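Local coordinates for protein N-acetylcysteine deacetylase (Bacillus subtilis, PDB 1YSJ) that probably catalyses the deacetylation of N-acetylcysteine to cysteine and acetate with two divalent metal ions per subunit, as part of S-(2-succino)cysteine degradation, at residues N36-L41 against L380-L385; D40-P45 against T107-A112; A29-L34 against A384-S389; R95-A100 against D125-S130. The protein carries 1 engineered substitution. All coordinates share one frame; numbering follows the deposited sequence.

Overall arrangement
Helix 28-43 supplies one side of interactions 1, 2 and 3, and helix 384-402 answers it in interactions 1 and 3. Interaction 4 is the deeply buried contact, where strand 91-97 of the large mixed sheet meets helix 124-139 beside the nickel pair. The other three lie farther from the chain centre and are partly buried. Their chemistry shifts along helix 28-43: apolar and hydroxyl contacts at residues 29-34, a salt-bridge network at 36-41, and an aromatic pair with backbone carbonyl contacts at 40-45. D125 of interaction 4 links three contacts, its OD2 bonding R38 of interaction 1 and H42 of interaction 2.

Interaction 1. Residues N36-L41 against L380-L385; sequences NMRRDL and LDEEAL
E382 meets R38 and R39 together in a three-membered salt-bridge network that joins helix 28-43 to the turn that leads into helix 384-402. R39 takes the carboxylate side-on. Its NH2 gives a nearly straight bond of 2.8 Å to the syn lone pair of E382 OE1, while its NE reaches E382 OE2 at 3.0 Å, and the guanidinium and carboxylate planes lie only 16° apart. R38 comes differently: its NH2 also bonds E382 OE2, at 2.8 Å, but from well above the carboxylate plane, and its guanidinium stands 79° from that plane. OE2 thus accepts from both arginines. With an alanine here, both guanidinium groups would probably lose their shared acid, leaving R39 freer to swing and two positive charges close together. A bend at chi2 (-92°) directs the R38 chain across toward L380, whose CD1 sits 3.9 Å above the centre of the guanidinium. R38 CB touches L385 CD1 at 4.2 Å. In the next shell R38 NE forms a salt bridge with D125 of helix 124-139. In 380-385, D381 OD1 caps the turn leading into helix 384-402 by accepting from E383 N. A water lies at the edge of the R38 guanidinium, accepting from R38 NH1 at 3.2 Å and from L380 N at 3.3 Å.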
loop_
_atom_site.group_PDB
_atom_site.type_symbol
_atom_site.label_atom_id
_atom_site.label_comp_id
_atom_site.label_asym_id
_atom_site.label_seq_id
_atom_site.Cartn_x
_atom_site.Cartn_y
_atom_site.Cartn_z
ATOM N N ASN A 36 -29.142 37.868 -4.683
ATOM C CA ASN A 36 -28.006 38.443 -5.398
ATOM C C ASN A 36 -26.664 38.282 -4.692
ATOM O O ASN A 36 -25.644 38.088 -5.349
ATOM C CB ASN A 36 -28.272 39.908 -5.768
ATOM C CG ASN A 36 -29.175 40.046 -6.987
ATOM O OD1 ASN A 36 -29.744 41.111 -7.236
ATOM N ND2 ASN A 36 -29.311 38.964 -7.755
HETATM N N MSE A 37 -26.667 38.354 -3.363
HETATM C CA MSE A 37 -25.453 38.108 -2.578
HETATM C C MSE A 37 -25.041 36.639 -2.630
HETATM O O MSE A 37 -23.867 36.330 -2.827
HETATM C CB MSE A 37 -25.625 38.567 -1.131
HETATM C CG MSE A 37 -25.597 40.084 -0.963
HETATM SE SE MSE A 37 -25.611 40.640 0.908
HETATM C CE MSE A 37 -27.386 40.019 1.414
ATOM N N ARG A 38 -26.013 35.745 -2.461
ATOM C CA ARG A 38 -25.786 34.306 -2.582
ATOM C C ARG A 38 -25.151 33.956 -3.928
ATOM O O ARG A 38 -24.192 33.185 -3.988
ATOM C CB ARG A 38 -27.102 33.532 -2.410
ATOM C CG ARG A 38 -26.961 32.006 -2.428
ATOM C CD ARG A 38 -27.129 31.420 -3.830
ATOM N NE ARG A 38 -26.734 30.013 -3.891
ATOM C CZ ARG A 38 -27.325 29.092 -4.650
ATOM N NH1 ARG A 38 -26.892 27.838 -4.630
ATOM N NH2 ARG A 38 -28.357 29.413 -5.419
ATOM N N ARG A 39 -25.697 34.528 -4.997
ATOM C CA ARG A 39 -25.270 34.201 -6.354
ATOM C C ARG A 39 -23.920 34.797 -6.719
ATOM O O ARG A 39 -23.157 34.180 -7.459
ATOM C CB ARG A 39 -26.325 34.620 -7.361
ATOM C CG ARG A 39 -27.591 33.821 -7.249
ATOM C CD ARG A 39 -28.556 34.240 -8.316
ATOM N NE ARG A 39 -29.824 33.533 -8.184
ATOM C CZ ARG A 39 -30.770 33.524 -9.114
ATOM N NH1 ARG A 39 -30.585 34.179 -10.254
ATOM N NH2 ARG A 39 -31.896 32.854 -8.904
ATOM N N ASP A 40 -23.629 35.986 -6.196
ATOM C CA ASP A 40 -22.318 36.603 -6.373
ATOM C C ASP A 40 -21.210 35.738 -5.771
ATOM O O ASP A 40 -20.146 35.581 -6.372
ATOM C CB ASP A 40 -22.288 38.006 -5.765
ATOM C CG ASP A 40 -20.928 38.681 -5.912
ATOM O OD1 ASP A 40 -20.210 38.409 -6.898
ATOM O OD2 ASP A 40 -20.577 39.493 -5.033
ATOM N N LEU A 41 -21.470 35.180 -4.591
ATOM C CA LEU A 41 -20.529 34.281 -3.933
ATOM C C LEU A 41 -20.405 32.933 -4.648
ATOM O O LEU A 41 -19.297 32.436 -4.849
ATOM C CB LEU A 41 -20.919 34.073 -2.469
ATOM C CG LEU A 41 -21.038 35.319 -1.580
ATOM C CD1 LEU A 41 -21.386 34.892 -0.176
ATOM C CD2 LEU A 41 -19.774 36.194 -1.589
ATOM N N LEU A 380 -29.749 24.150 -4.133
ATOM C CA LEU A 380 -30.587 24.550 -3.009
ATOM C C LEU A 380 -31.675 25.512 -3.489
ATOM O O LEU A 380 -31.462 26.274 -4.433
ATOM C CB LEU A 380 -29.742 25.164 -1.879
ATOM C CG LEU A 380 -28.887 26.403 -2.169
ATOM C CD1 LEU A 380 -29.600 27.692 -1.743
ATOM C CD2 LEU A 380 -27.538 26.273 -1.469
ATOM N N ASP A 381 -32.840 25.452 -2.847
ATOM C CA ASP A 381 -33.960 26.342 -3.158
ATOM C C ASP A 381 -33.731 27.652 -2.411
ATOM O O ASP A 381 -33.644 27.664 -1.181
ATOM C CB ASP A 381 -35.282 25.698 -2.728
ATOM C CG ASP A 381 -36.499 26.309 -3.412
ATOM O OD1 ASP A 381 -36.578 27.552 -3.541
ATOM O OD2 ASP A 381 -37.400 25.533 -3.804
ATOM N N GLU A 382 -33.632 28.748 -3.160
ATOM C CA GLU A 382 -33.263 30.053 -2.599
ATOM C C GLU A 382 -34.358 30.697 -1.739
ATOM O O GLU A 382 -34.122 31.724 -1.102
ATOM C CB GLU A 382 -32.803 31.009 -3.706
ATOM C CG GLU A 382 -31.431 30.660 -4.283
ATOM C CD GLU A 382 -31.155 31.305 -5.636
ATOM O OE1 GLU A 382 -32.108 31.495 -6.424
ATOM O OE2 GLU A 382 -29.975 31.609 -5.919
ATOM N N GLU A 383 -35.541 30.087 -1.709
ATOM C CA GLU A 383 -36.608 30.527 -0.807
ATOM C C GLU A 383 -36.210 30.352 0.663
ATOM O O GLU A 383 -36.725 31.052 1.539
ATOM C CB GLU A 383 -37.921 29.790 -1.096
ATOM C CG GLU A 383 -38.497 30.013 -2.504
ATOM C CD GLU A 383 -39.237 31.340 -2.672
ATOM O OE1 GLU A 383 -39.019 32.280 -1.872
ATOM O OE2 GLU A 383 -40.044 31.441 -3.624
ATOM N N ALA A 384 -35.285 29.425 0.916
ATOM C CA ALA A 384 -34.754 29.177 2.260
ATOM C C ALA A 384 -33.955 30.361 2.819
ATOM O O ALA A 384 -33.701 30.426 4.024
ATOM C CB ALA A 384 -33.908 27.913 2.272
ATOM N N LEU A 385 -33.565 31.285 1.940
ATOM C CA LEU A 385 -32.840 32.493 2.333
ATOM C C LEU A 385 -33.678 33.402 3.223
ATOM O O LEU A 385 -33.163 34.005 4.162
ATOM C CB LEU A 385 -32.359 33.259 1.103
ATOM C CG LEU A 385 -31.095 32.744 0.411
ATOM C CD1 LEU A 385 -31.006 33.294 -1.017
ATOM C CD2 LEU A 385 -29.845 33.098 1.217
HETATM O O HOH W 1 -28.525 25.886 -6.617
#

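Interaction 2. Residues D40-P45 against T107-A112; sequences DLHEHP and TNLPFA
H42 turns its CG opposite the backbone N (chi1 -173°) and F111 places its ring between its own N and carbonyl carbon (chi1 54°), and these two settings bring the rings together. They form an offset edge-to-face pair, centroids 5.3 Å apart and planes at 67°, with the edge of F111 directed at the face of H42. The closest ring atoms are H42 CD2 and F111 CD1, 3.5 Å apart. The same CD2 also approaches the backbone, lying 3.3 Å from F111 O, which sits in the plane of the imidazole at its edge. The phenylalanine belongs to a type I beta turn from L109 to A112, closed by the bond from A112 N to L109 O, and this turn lies in the long loop between strand 91-97 and helix 124-139. It rests against the last turn of helix 28-43. Within the loop, L109 CB lies over one face of the F111 ring, 4.2 Å above its centre. Next to the histidine, E43 lays its aliphatic stem along the turn, with CB 3.6 Å from F111 O and CG 3.8 Å from A112 O, while its OE1 continues to a salt bridge with K114. Both imidazole nitrogens of H42 have acidic partners: NE2 bonds E105 and ND1 bonds D125, a setting that would probably favour a positively charged ring. A leucine in place of H42 would probably leave the E105 and D125 carboxylates without this shared partner and the edge of F111 without an imidazole face.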
loop_
_atom_site.group_PDB
_atom_site.type_symbol
_atom_site.label_atom_id
_atom_site.label_comp_id
_atom_site.label_asym_id
_atom_site.label_seq_id
_atom_site.Cartn_x
_atom_site.Cartn_y
_atom_site.Cartn_z
ATOM N N ASP A 40 -23.629 35.986 -6.196
ATOM C CA ASP A 40 -22.318 36.603 -6.373
ATOM C C ASP A 40 -21.210 35.738 -5.771
ATOM O O ASP A 40 -20.146 35.581 -6.372
ATOM C CB ASP A 40 -22.288 38.006 -5.765
ATOM C CG ASP A 40 -20.928 38.681 -5.912
ATOM O OD1 ASP A 40 -20.210 38.409 -6.898
ATOM O OD2 ASP A 40 -20.577 39.493 -5.033
ATOM N N LEU A 41 -21.470 35.180 -4.591
ATOM C CA LEU A 41 -20.529 34.281 -3.933
ATOM C C LEU A 41 -20.405 32.933 -4.648
ATOM O O LEU A 41 -19.297 32.436 -4.849
ATOM C CB LEU A 41 -20.919 34.073 -2.469
ATOM C CG LEU A 41 -21.038 35.319 -1.580
ATOM C CD1 LEU A 41 -21.386 34.892 -0.176
ATOM C CD2 LEU A 41 -19.774 36.194 -1.589
ATOM N N HIS A 42 -21.545 32.358 -5.031
ATOM C CA HIS A 42 -21.610 31.081 -5.748
ATOM C C HIS A 42 -20.874 31.157 -7.087
ATOM O O HIS A 42 -20.216 30.203 -7.507
ATOM C CB HIS A 42 -23.077 30.691 -5.972
ATOM C CG HIS A 42 -23.263 29.324 -6.557
ATOM N ND1 HIS A 42 -23.402 28.194 -5.780
ATOM C CD2 HIS A 42 -23.342 28.907 -7.845
ATOM C CE1 HIS A 42 -23.547 27.138 -6.560
ATOM N NE2 HIS A 42 -23.516 27.545 -7.818
ATOM N N GLU A 43 -20.997 32.307 -7.740
ATOM C CA GLU A 43 -20.357 32.581 -9.017
ATOM C C GLU A 43 -18.849 32.772 -8.890
ATOM O O GLU A 43 -18.104 32.457 -9.816
ATOM C CB GLU A 43 -20.972 33.844 -9.607
ATOM C CG GLU A 43 -20.814 34.005 -11.094
ATOM C CD GLU A 43 -21.691 35.114 -11.631
ATOM O OE1 GLU A 43 -21.414 35.590 -12.752
ATOM O OE2 GLU A 43 -22.655 35.510 -10.930
ATOM N N HIS A 44 -18.412 33.303 -7.750
ATOM C CA HIS A 44 -16.998 33.553 -7.492
ATOM C C HIS A 44 -16.530 32.823 -6.221
ATOM O O HIS A 44 -16.208 33.460 -5.212
ATOM C CB HIS A 44 -16.733 35.058 -7.392
ATOM C CG HIS A 44 -17.232 35.839 -8.569
ATOM N ND1 HIS A 44 -16.660 35.746 -9.821
ATOM C CD2 HIS A 44 -18.251 36.723 -8.685
ATOM C CE1 HIS A 44 -17.304 36.542 -10.656
ATOM N NE2 HIS A 44 -18.272 37.146 -9.991
ATOM N N PRO A 45 -16.487 31.477 -6.268
ATOM C CA PRO A 45 -16.139 30.732 -5.068
ATOM C C PRO A 45 -14.636 30.736 -4.792
ATOM O O PRO A 45 -13.833 30.803 -5.724
ATOM C CB PRO A 45 -16.622 29.316 -5.394
ATOM C CG PRO A 45 -16.504 29.210 -6.846
ATOM C CD PRO A 45 -16.745 30.580 -7.412
ATOM N N THR A 107 -23.783 22.089 -12.640
ATOM C CA THR A 107 -25.192 22.469 -12.492
ATOM C C THR A 107 -25.795 23.109 -13.748
ATOM O O THR A 107 -27.009 23.009 -13.983
ATOM C CB THR A 107 -25.387 23.460 -11.317
ATOM O OG1 THR A 107 -24.569 24.622 -11.524
ATOM C CG2 THR A 107 -25.034 22.813 -9.983
ATOM N N ASN A 108 -24.938 23.760 -14.537
ATOM C CA ASN A 108 -25.341 24.554 -15.705
ATOM C C ASN A 108 -26.291 25.711 -15.363
ATOM O O ASN A 108 -27.111 26.120 -16.184
ATOM C CB ASN A 108 -25.909 23.664 -16.824
ATOM C CG ASN A 108 -24.900 22.644 -17.339
ATOM O OD1 ASN A 108 -25.256 21.501 -17.632
ATOM N ND2 ASN A 108 -23.637 23.053 -17.455
ATOM N N LEU A 109 -26.157 26.234 -14.145
ATOM C CA LEU A 109 -26.940 27.380 -13.684
ATOM C C LEU A 109 -26.354 28.661 -14.278
ATOM O O LEU A 109 -25.161 28.701 -14.584
ATOM C CB LEU A 109 -26.925 27.460 -12.154
ATOM C CG LEU A 109 -27.750 26.443 -11.360
ATOM C CD1 LEU A 109 -27.293 26.406 -9.902
ATOM C CD2 LEU A 109 -29.248 26.727 -11.458
ATOM N N PRO A 110 -27.183 29.716 -14.434
ATOM C CA PRO A 110 -26.685 30.954 -15.042
ATOM C C PRO A 110 -25.620 31.629 -14.178
ATOM O O PRO A 110 -24.800 32.387 -14.692
ATOM C CB PRO A 110 -27.937 31.839 -15.121
ATOM C CG PRO A 110 -29.091 30.906 -14.968
ATOM C CD PRO A 110 -28.602 29.835 -14.054
ATOM N N PHE A 111 -25.644 31.337 -12.879
ATOM C CA PHE A 111 -24.735 31.934 -11.907
ATOM C C PHE A 111 -23.726 30.912 -11.376
ATOM O O PHE A 111 -23.185 31.072 -10.277
ATOM C CB PHE A 111 -25.531 32.558 -10.754
ATOM C CG PHE A 111 -26.491 31.606 -10.091
ATOM C CD1 PHE A 111 -26.085 30.828 -9.008
ATOM C CD2 PHE A 111 -27.802 31.488 -10.544
ATOM C CE1 PHE A 111 -26.969 29.943 -8.394
ATOM C CE2 PHE A 111 -28.692 30.609 -9.935
ATOM C CZ PHE A 111 -28.274 29.836 -8.856
ATOM N N ALA A 112 -23.477 29.865 -12.161
ATOM C CA ALA A 112 -22.517 28.828 -11.794
ATOM C C ALA A 112 -21.109 29.403 -11.687
ATOM O O ALA A 112 -20.788 30.404 -12.336
ATOM C CB ALA A 112 -22.549 27.691 -12.803
#

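Interaction 3. Residues A29-L34 against A384-S389; sequences AFHTRL and ALTVAS
The carbonyl oxygen of L385 accepts from the backbone N of S389 at 3.3 Å and is touched across the contact by L34 CD1, 3.6 Å away. The hydroxyl of S389 also lies close to it, and L34 CD1 comes within 3.7 Å of S389 OG. The contact is a crossing of the first and last helices of the modelled chain, 28-43 and 384-402, whose local axes pass 9.8 Å apart at 100°, so that few turns of each helix meet. L34 carries the crossing: with CG opposite its carbonyl carbon (chi1 -66°), its CD1 branch faces the other helix. In return, L385 sends its CD1 toward the backbone of the first helix, 3.9 Å from L34 O. H31 lies to one side, where T386 OG1 sits over one face of the imidazole, 3.2 Å above the plane and toward the rim, while L385 CB meets the ring edge at CE1. F126 and S130 of helix 124-139 also touch L385. On the other flank the F30 ring has L34 CG over one face and presents its edge to the serine, CE2 lying 4.4 Å from S389 OG.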
loop_
_atom_site.group_PDB
_atom_site.type_symbol
_atom_site.label_atom_id
_atom_site.label_comp_id
_atom_site.label_asym_id
_atom_site.label_seq_id
_atom_site.Cartn_x
_atom_site.Cartn_y
_atom_site.Cartn_z
ATOM N N ALA A 29 -37.828 43.186 -2.235
ATOM C CA ALA A 29 -36.576 43.921 -2.398
ATOM C C ALA A 29 -35.460 43.351 -1.521
ATOM O O ALA A 29 -34.317 43.231 -1.967
ATOM C CB ALA A 29 -36.782 45.401 -2.109
ATOM N N PHE A 30 -35.802 43.001 -0.282
ATOM C CA PHE A 30 -34.847 42.407 0.654
ATOM C C PHE A 30 -34.469 40.984 0.252
ATOM O O PHE A 30 -33.312 40.594 0.393
ATOM C CB PHE A 30 -35.379 42.433 2.091
ATOM C CG PHE A 30 -34.414 41.883 3.109
ATOM C CD1 PHE A 30 -33.294 42.615 3.493
ATOM C CD2 PHE A 30 -34.624 40.630 3.683
ATOM C CE1 PHE A 30 -32.392 42.108 4.435
ATOM C CE2 PHE A 30 -33.725 40.112 4.627
ATOM C CZ PHE A 30 -32.608 40.853 5.003
ATOM N N HIS A 31 -35.440 40.223 -0.251
ATOM C CA HIS A 31 -35.197 38.844 -0.682
ATOM C C HIS A 31 -34.267 38.777 -1.898
ATOM O O HIS A 31 -33.298 38.017 -1.893
ATOM C CB HIS A 31 -36.514 38.100 -0.941
ATOM C CG HIS A 31 -36.337 36.648 -1.273
ATOM N ND1 HIS A 31 -35.384 35.853 -0.670
ATOM C CD2 HIS A 31 -37.007 35.843 -2.134
ATOM C CE1 HIS A 31 -35.466 34.625 -1.154
ATOM N NE2 HIS A 31 -36.443 34.593 -2.044
ATOM N N THR A 32 -34.567 39.581 -2.921
ATOM C CA THR A 32 -33.716 39.719 -4.114
ATOM C C THR A 32 -32.285 40.120 -3.737
ATOM O O THR A 32 -31.317 39.651 -4.342
ATOM C CB THR A 32 -34.315 40.746 -5.108
ATOM O OG1 THR A 32 -35.599 40.286 -5.548
ATOM C CG2 THR A 32 -33.416 40.940 -6.326
ATOM N N ARG A 33 -32.166 40.976 -2.725
ATOM C CA ARG A 33 -30.875 41.398 -2.192
ATOM C C ARG A 33 -30.111 40.225 -1.567
ATOM O O ARG A 33 -28.882 40.171 -1.643
ATOM C CB ARG A 33 -31.080 42.516 -1.167
ATOM C CG ARG A 33 -29.804 43.157 -0.658
ATOM C CD ARG A 33 -30.107 44.221 0.379
ATOM N NE ARG A 33 -28.901 44.952 0.752
ATOM C CZ ARG A 33 -28.878 46.018 1.544
ATOM N NH1 ARG A 33 -30.002 46.497 2.060
ATOM N NH2 ARG A 33 -27.723 46.609 1.814
ATOM N N LEU A 34 -30.843 39.295 -0.956
ATOM C CA LEU A 34 -30.249 38.077 -0.398
ATOM C C LEU A 34 -29.836 37.104 -1.501
ATOM O O LEU A 34 -28.760 36.511 -1.442
ATOM C CB LEU A 34 -31.225 37.383 0.557
ATOM C CG LEU A 34 -31.620 38.067 1.870
ATOM C CD1 LEU A 34 -32.621 37.203 2.616
ATOM C CD2 LEU A 34 -30.397 38.319 2.732
ATOM N N ALA A 384 -35.285 29.425 0.916
ATOM C CA ALA A 384 -34.754 29.177 2.260
ATOM C C ALA A 384 -33.955 30.361 2.819
ATOM O O ALA A 384 -33.701 30.426 4.024
ATOM C CB ALA A 384 -33.908 27.913 2.272
ATOM N N LEU A 385 -33.565 31.285 1.940
ATOM C CA LEU A 385 -32.840 32.493 2.333
ATOM C C LEU A 385 -33.678 33.402 3.223
ATOM O O LEU A 385 -33.163 34.005 4.162
ATOM C CB LEU A 385 -32.359 33.259 1.103
ATOM C CG LEU A 385 -31.095 32.744 0.411
ATOM C CD1 LEU A 385 -31.006 33.294 -1.017
ATOM C CD2 LEU A 385 -29.845 33.098 1.217
ATOM N N THR A 386 -34.967 33.495 2.919
ATOM C CA THR A 386 -35.917 34.187 3.784
ATOM C C THR A 386 -36.039 33.433 5.111
ATOM O O THR A 386 -35.858 34.016 6.183
ATOM C CB THR A 386 -37.293 34.330 3.095
ATOM O OG1 THR A 386 -37.126 35.035 1.860
ATOM C CG2 THR A 386 -38.287 35.086 3.975
ATOM N N VAL A 387 -36.311 32.131 5.023
ATOM C CA VAL A 387 -36.476 31.275 6.198
ATOM C C VAL A 387 -35.321 31.433 7.181
ATOM O O VAL A 387 -35.536 31.750 8.351
ATOM C CB VAL A 387 -36.624 29.771 5.814
ATOM C CG1 VAL A 387 -36.849 28.916 7.060
ATOM C CG2 VAL A 387 -37.775 29.570 4.817
ATOM N N ALA A 388 -34.102 31.229 6.688
ATOM C CA ALA A 388 -32.916 31.177 7.529
ATOM C C ALA A 388 -32.547 32.528 8.138
ATOM O O ALA A 388 -32.158 32.600 9.306
ATOM C CB ALA A 388 -31.740 30.600 6.743
ATOM N N SER A 389 -32.658 33.594 7.348
ATOM C CA SER A 389 -32.318 34.933 7.836
ATOM C C SER A 389 -33.266 35.351 8.956
ATOM O O SER A 389 -32.825 35.855 9.996
ATOM C CB SER A 389 -32.300 35.961 6.699
ATOM O OG SER A 389 -33.504 35.934 5.957
#

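Interaction 4. Residues R95-A100 against D125-S130; sequences RADIDA and DFHTAS
D97 and H127 form the tight polar half of this buried contact: H127 ND1 donates to D97 OD1 at 2.8 Å, using the syn lone pair of that oxygen. The carboxylate and imidazole planes are nearly coplanar, 22° apart. With CG between the backbone N and the carbonyl carbon (chi1 35°), D97 carries its carboxylate toward the helix, and its side chain lies about 4 Å from a bound nickel ion. The far side of the ring is held too, since H127 NE2 bonds the backbone N of N183, and its neighbour H182, a nickel ligand, packs on it edge-to-face. The imidazole is therefore fixed in rotation from both ends. Beside it A96 presses its methyl directly on the helix backbone, with CB 3.7 Å from H127 O and 4.0 Å from T128 CA. So small a side chain lets strand 91-97 and helix 124-139 run close together, their local axes 6.8 Å apart and directed at 145°. They are the first strand and the helix of a beta-alpha-beta crossover in the large mixed sheet, completed by the parallel neighbouring strand 148-154. T128 lies at the strand end, its OG1 3.1 Å from D97 O and 3.3 Å from I98 CG2, though the hydroxyl bonds H124 O. Beyond I98 the contact loosens: D99 makes no contact with 125-130, and its OD1 bonds ND1 of the nickel ligand H124. R95 starts away from the helix, and its guanidinium, held by E349 and D350, reaches D97 OD2 only by a long 3.6 Å charge contact from NH1, with the oxygen well out of its plane.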
loop_
_atom_site.group_PDB
_atom_site.type_symbol
_atom_site.label_atom_id
_atom_site.label_comp_id
_atom_site.label_asym_id
_atom_site.label_seq_id
_atom_site.Cartn_x
_atom_site.Cartn_y
_atom_site.Cartn_z
ATOM N N ARG A 95 -22.883 32.000 13.551
ATOM C CA ARG A 95 -21.778 31.607 12.702
ATOM C C ARG A 95 -22.225 31.156 11.315
ATOM O O ARG A 95 -23.186 30.396 11.177
ATOM C CB ARG A 95 -20.963 30.516 13.407
ATOM C CG ARG A 95 -19.766 29.971 12.636
ATOM C CD ARG A 95 -20.177 28.835 11.704
ATOM N NE ARG A 95 -19.082 27.898 11.506
ATOM C CZ ARG A 95 -19.227 26.659 11.049
ATOM N NH1 ARG A 95 -20.429 26.198 10.724
ATOM N NH2 ARG A 95 -18.162 25.881 10.923
ATOM N N ALA A 96 -21.512 31.640 10.299
ATOM C CA ALA A 96 -21.608 31.120 8.931
ATOM C C ALA A 96 -20.213 30.774 8.403
ATOM O O ALA A 96 -19.232 31.429 8.754
ATOM C CB ALA A 96 -22.283 32.138 8.015
ATOM N N ASP A 97 -20.129 29.744 7.568
ATOM C CA ASP A 97 -18.871 29.365 6.907
ATOM C C ASP A 97 -18.810 29.918 5.486
ATOM O O ASP A 97 -19.826 29.966 4.798
ATOM C CB ASP A 97 -18.668 27.843 6.918
ATOM C CG ASP A 97 -19.973 27.064 6.778
ATOM O OD1 ASP A 97 -20.995 27.633 6.329
ATOM O OD2 ASP A 97 -19.971 25.867 7.128
ATOM N N ILE A 98 -17.625 30.342 5.048
ATOM C CA ILE A 98 -17.514 31.101 3.788
ATOM C C ILE A 98 -16.707 30.442 2.648
ATOM O O ILE A 98 -16.622 31.003 1.555
ATOM C CB ILE A 98 -16.993 32.556 4.036
ATOM C CG1 ILE A 98 -15.520 32.563 4.487
ATOM C CG2 ILE A 98 -17.883 33.279 5.042
ATOM C CD1 ILE A 98 -14.870 33.950 4.494
ATOM N N ASP A 99 -16.122 29.270 2.901
ATOM C CA ASP A 99 -15.232 28.615 1.926
ATOM C C ASP A 99 -15.929 27.618 0.983
ATOM O O ASP A 99 -16.917 26.988 1.348
ATOM C CB ASP A 99 -14.044 27.942 2.635
ATOM C CG ASP A 99 -14.467 26.834 3.600
ATOM O OD1 ASP A 99 -15.586 26.885 4.167
ATOM O OD2 ASP A 99 -13.653 25.909 3.808
ATOM N N ALA A 100 -15.391 27.490 -0.230
ATOM C CA ALA A 100 -15.899 26.559 -1.239
ATOM C C ALA A 100 -15.001 25.319 -1.379
ATOM O O ALA A 100 -14.148 25.061 -0.522
ATOM C CB ALA A 100 -16.048 27.267 -2.566
ATOM N N ASP A 125 -22.179 29.547 0.455
ATOM C CA ASP A 125 -22.656 30.794 -0.117
ATOM C C ASP A 125 -24.039 31.134 0.463
ATOM O O ASP A 125 -24.269 32.262 0.907
ATOM C CB ASP A 125 -22.682 30.723 -1.658
ATOM C CG ASP A 125 -23.453 29.517 -2.194
ATOM O OD1 ASP A 125 -23.526 28.474 -1.509
ATOM O OD2 ASP A 125 -23.981 29.608 -3.323
ATOM N N PHE A 126 -24.934 30.139 0.478
ATOM C CA PHE A 126 -26.238 30.242 1.140
ATOM C C PHE A 126 -26.149 30.591 2.631
ATOM O O PHE A 126 -26.852 31.493 3.088
ATOM C CB PHE A 126 -27.060 28.963 0.928
ATOM C CG PHE A 126 -28.234 28.824 1.864
ATOM C CD1 PHE A 126 -29.392 29.571 1.671
ATOM C CD2 PHE A 126 -28.183 27.932 2.935
ATOM C CE1 PHE A 126 -30.476 29.444 2.535
ATOM C CE2 PHE A 126 -29.263 27.796 3.807
ATOM C CZ PHE A 126 -30.413 28.555 3.606
ATOM N N HIS A 127 -25.304 29.883 3.382
ATOM C CA HIS A 127 -25.133 30.162 4.813
ATOM C C HIS A 127 -24.723 31.610 5.041
ATOM O O HIS A 127 -25.296 32.291 5.895
ATOM C CB HIS A 127 -24.097 29.239 5.467
ATOM C CG HIS A 127 -24.422 27.783 5.361
ATOM N ND1 HIS A 127 -23.452 26.804 5.382
ATOM C CD2 HIS A 127 -25.604 27.138 5.215
ATOM C CE1 HIS A 127 -24.023 25.619 5.264
ATOM N NE2 HIS A 127 -25.327 25.795 5.155
ATOM N N THR A 128 -23.736 32.061 4.262
ATOM C CA THR A 128 -23.203 33.418 4.350
ATOM C C THR A 128 -24.266 34.480 4.064
ATOM O O THR A 128 -24.486 35.368 4.890
ATOM C CB THR A 128 -21.970 33.599 3.418
ATOM O OG1 THR A 128 -20.906 32.752 3.878
ATOM C CG2 THR A 128 -21.491 35.051 3.394
ATOM N N ALA A 129 -24.925 34.374 2.913
ATOM C CA ALA A 129 -25.973 35.327 2.530
ATOM C C ALA A 129 -27.124 35.387 3.545
ATOM O O ALA A 129 -27.605 36.473 3.862
ATOM C CB ALA A 129 -26.499 35.024 1.138
ATOM N N SER A 130 -27.534 34.224 4.057
ATOM C CA SER A 130 -28.571 34.122 5.094
ATOM C C SER A 130 -28.215 34.892 6.355
ATOM O O SER A 130 -29.026 35.673 6.853
ATOM C CB SER A 130 -28.834 32.660 5.468
ATOM O OG SER A 130 -29.487 31.967 4.421
#